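Local coordinates for protein protoporphyrinogen oxidase (Exiguobacterium sibiricum, PDB 3LOV) that probably oxidises coproporphyrinogen III to coproporphyrin III with molecular oxygen, using bound FAD, in the coproporphyrin-dependent route to heme b, at residues P411-G416 and D443-P448. Sequence-based numbering, arbitrary orientation.
Sequences PAYTVG and DGVGLP. With FAD (flavin-adenine dinucleotide), chain B.
Tyr413 turns its ring toward residues 443-448 by setting CG anti to its own carbonyl carbon (chi1 -73°), while in Val445 the same relation is held by CG2, leaving CG1 anti to the backbone N. In this flavin-containing amine oxidoreductase fold, the loop that leaves strand 400-411, an outer strand of the mixed sheet, meets the turn that leads into helix 447-463 beside the flavin. The one hydrogen bond across the segments runs from Gly444 N to Tyr413 OH, at 2.8 Å and a moderately bent N-H...O angle of 145°. The amide lies at the edge of the ring and in its plane, so the hydroxyl O accepts it at the ring's edge. The same hydroxyl is hydrogen-bonded to the carbonyl O of Leu440, a FAD-binding residue, and His417 stacks on the ring; these contacts would limit its rotation. Val445 CG2 approaches the ring obliquely, 3.8 Å from Tyr413 CE1, and also packs 4.1 Å from Pro411 CD. One methyl thus touches both Tyr413 and Pro411, whereas the other branch, CG1, lies 3.9 Å from FAD C1' on the ribityl chain. The two methyls of Val445 thereby link Tyr413 and Pro411 to the cofactor. Asp443, at the start of the turn, is tied to Arg425 by a salt bridge and to Ser453 by a hydrogen bond. Gly446 occupies the N-cap position, and the first turn of the helix that follows presents its backbone to the isoalloxazine: Leu447 N donates to FAD O2 at 2.8 Å, nearly straight at 166°.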
loop_
_atom_site.group_PDB
_atom_site.type_symbol
_atom_site.label_atom_id
_atom_site.label_comp_id
_atom_site.label_asym_id
_atom_site.label_seq_id
_atom_site.Cartn_x
_atom_site.Cartn_y
_atom_site.Cartn_z
ATOM N N PRO A 411 0.337 3.666 7.272
ATOM C CA PRO A 411 1.391 3.943 8.261
ATOM C C PRO A 411 2.691 4.371 7.639
ATOM O O PRO A 411 3.045 3.896 6.566
ATOM C CB PRO A 411 1.628 2.591 8.940
ATOM C CG PRO A 411 0.473 1.762 8.602
ATOM C CD PRO A 411 0.009 2.240 7.230
ATOM N N ALA A 412 3.403 5.224 8.366
ATOM C CA ALA A 412 4.692 5.736 7.992
ATOM C C ALA A 412 5.750 4.900 8.693
ATOM O O ALA A 412 6.059 5.120 9.910
ATOM C CB ALA A 412 4.795 7.232 8.422
ATOM N N TYR A 413 6.275 3.917 7.951
ATOM C CA TYR A 413 7.405 3.111 8.389
ATOM C C TYR A 413 8.694 3.912 8.254
ATOM O O TYR A 413 8.971 4.421 7.192
ATOM C CB TYR A 413 7.612 1.866 7.496
ATOM C CG TYR A 413 6.622 0.702 7.606
ATOM C CD1 TYR A 413 5.295 0.879 8.023
ATOM C CD2 TYR A 413 7.000 -0.559 7.182
ATOM C CE1 TYR A 413 4.379 -0.196 8.069
ATOM C CE2 TYR A 413 6.096 -1.646 7.220
ATOM C CZ TYR A 413 4.806 -1.467 7.680
ATOM O OH TYR A 413 3.941 -2.536 7.686
ATOM N N THR A 414 9.526 3.924 9.282
ATOM C CA THR A 414 10.777 4.677 9.245
ATOM C C THR A 414 11.888 3.741 9.627
ATOM O O THR A 414 11.613 2.595 9.941
ATOM C CB THR A 414 10.766 5.835 10.268
ATOM O OG1 THR A 414 10.695 5.273 11.585
ATOM C CG2 THR A 414 9.552 6.827 10.017
ATOM N N VAL A 415 13.132 4.222 9.615
ATOM C CA VAL A 415 14.293 3.417 9.983
ATOM C C VAL A 415 14.069 2.788 11.348
ATOM O O VAL A 415 13.644 3.479 12.263
ATOM C CB VAL A 415 15.592 4.251 10.007
ATOM C CG1 VAL A 415 16.770 3.397 10.520
ATOM C CG2 VAL A 415 15.878 4.826 8.589
ATOM N N GLY A 416 14.371 1.484 11.436
ATOM C CA GLY A 416 14.205 0.614 12.635
ATOM C C GLY A 416 12.813 -0.020 12.875
ATOM O O GLY A 416 12.572 -0.648 13.919
ATOM N N ASP A 443 4.429 -5.830 8.857
ATOM C CA ASP A 443 5.433 -6.478 8.009
ATOM C C ASP A 443 5.340 -6.017 6.520
ATOM O O ASP A 443 5.564 -6.801 5.607
ATOM C CB ASP A 443 5.244 -7.995 8.067
ATOM C CG ASP A 443 5.159 -8.538 9.489
ATOM O OD1 ASP A 443 6.026 -8.199 10.295
ATOM O OD2 ASP A 443 4.215 -9.322 9.780
ATOM N N GLY A 444 4.986 -4.753 6.296
ATOM C CA GLY A 444 4.808 -4.227 4.946
ATOM C C GLY A 444 3.364 -3.856 4.744
ATOM O O GLY A 444 2.463 -4.578 5.144
ATOM N N VAL A 445 3.158 -2.741 4.076
ATOM C CA VAL A 445 1.851 -2.189 3.839
ATOM C C VAL A 445 1.000 -2.878 2.770
ATOM O O VAL A 445 -0.218 -2.843 2.858
ATOM C CB VAL A 445 2.015 -0.677 3.523
ATOM C CG1 VAL A 445 0.748 -0.093 2.965
ATOM C CG2 VAL A 445 2.452 0.023 4.810
ATOM N N GLY A 446 1.620 -3.530 1.792
ATOM C CA GLY A 446 0.911 -4.015 0.590
ATOM C C GLY A 446 0.139 -5.307 0.767
ATOM O O GLY A 446 0.391 -6.062 1.698
ATOM N N LEU A 447 -0.783 -5.592 -0.151
ATOM C CA LEU A 447 -1.631 -6.769 -0.043
ATOM C C LEU A 447 -0.831 -8.066 0.173
ATOM O O LEU A 447 -1.167 -8.866 1.077
ATOM C CB LEU A 447 -2.587 -6.885 -1.222
ATOM C CG LEU A 447 -3.603 -5.773 -1.300
ATOM C CD1 LEU A 447 -4.219 -5.702 -2.684
ATOM C CD2 LEU A 447 -4.689 -5.923 -0.272
ATOM N N PRO A 448 0.264 -8.260 -0.597
ATOM C CA PRO A 448 1.084 -9.467 -0.456
ATOM C C PRO A 448 1.828 -9.555 0.857
ATOM O O PRO A 448 1.998 -10.669 1.378
ATOM C CB PRO A 448 2.085 -9.351 -1.610
ATOM C CG PRO A 448 1.398 -8.472 -2.586
ATOM C CD PRO A 448 0.758 -7.441 -1.712
HETATM P PA FAD B . -7.878 -3.500 6.706
HETATM O O1A FAD B . -8.172 -3.683 5.255
HETATM O O2A FAD B . -7.854 -2.125 7.261
HETATM O O5B FAD B . -8.922 -4.365 7.538
HETATM C C5B FAD B . -9.129 -4.190 8.917
HETATM C C4B FAD B . -10.458 -4.865 9.276
HETATM O O4B FAD B . -10.635 -4.909 10.694
HETATM C C3B FAD B . -11.624 -4.123 8.657
HETATM O O3B FAD B . -12.536 -5.007 8.028
HETATM C C2B FAD B . -12.209 -3.431 9.873
HETATM O O2B FAD B . -13.577 -3.236 9.785
HETATM C C1B FAD B . -11.907 -4.406 10.990
HETATM N N9A FAD B . -11.897 -3.838 12.347
HETATM C C8A FAD B . -11.506 -2.605 12.823
HETATM N N7A FAD B . -11.685 -2.550 14.167
HETATM C C5A FAD B . -12.200 -3.755 14.561
HETATM C C6A FAD B . -12.565 -4.295 15.796
HETATM N N6A FAD B . -12.411 -3.606 16.924
HETATM N N1A FAD B . -13.070 -5.584 15.859
HETATM C C2A FAD B . -13.173 -6.349 14.723
HETATM N N3A FAD B . -12.785 -5.823 13.505
HETATM C C4A FAD B . -12.333 -4.555 13.429
HETATM N N1 FAD B . -1.707 -2.400 -1.322
HETATM C C2 FAD B . -1.326 -2.981 -2.500
HETATM O O2 FAD B . -0.730 -4.067 -2.504
HETATM N N3 FAD B . -1.584 -2.343 -3.687
HETATM C C4 FAD B . -2.190 -1.139 -3.738
HETATM O O4 FAD B . -2.417 -0.645 -4.826
HETATM C C4X FAD B . -2.555 -0.512 -2.566
HETATM N N5 FAD B . -3.220 0.703 -2.613
HETATM C C5X FAD B . -3.598 1.304 -1.409
HETATM C C6 FAD B . -4.236 2.548 -1.428
HETATM C C7 FAD B . -4.619 3.165 -0.225
HETATM C C7M FAD B . -5.312 4.496 -0.252
HETATM C C8 FAD B . -4.399 2.520 1.006
HETATM C C8M FAD B . -4.784 3.154 2.331
HETATM C C9 FAD B . -3.779 1.274 1.036
HETATM C C9A FAD B . -3.365 0.654 -0.165
HETATM N N10 FAD B . -2.739 -0.599 -0.138
HETATM C C10 FAD B . -2.329 -1.171 -1.348
HETATM C "C1'" FAD B . -2.433 -1.348 1.138
HETATM C "C2'" FAD B . -3.565 -2.374 1.392
HETATM O "O2'" FAD B . -4.745 -1.686 1.581
HETATM C "C3'" FAD B . -3.314 -3.260 2.619
HETATM O "O3'" FAD B . -2.298 -4.176 2.233
HETATM C "C4'" FAD B . -4.523 -4.103 3.103
HETATM O "O4'" FAD B . -5.803 -3.610 2.757
HETATM C "C5'" FAD B . -4.548 -4.219 4.614
HETATM O "O5'" FAD B . -5.567 -5.113 4.986
HETATM P P FAD B . -5.760 -5.458 6.514
HETATM O O1P FAD B . -4.450 -5.575 7.249
HETATM O O2P FAD B . -6.738 -6.584 6.751
HETATM O O3P FAD B . -6.454 -4.110 7.127
#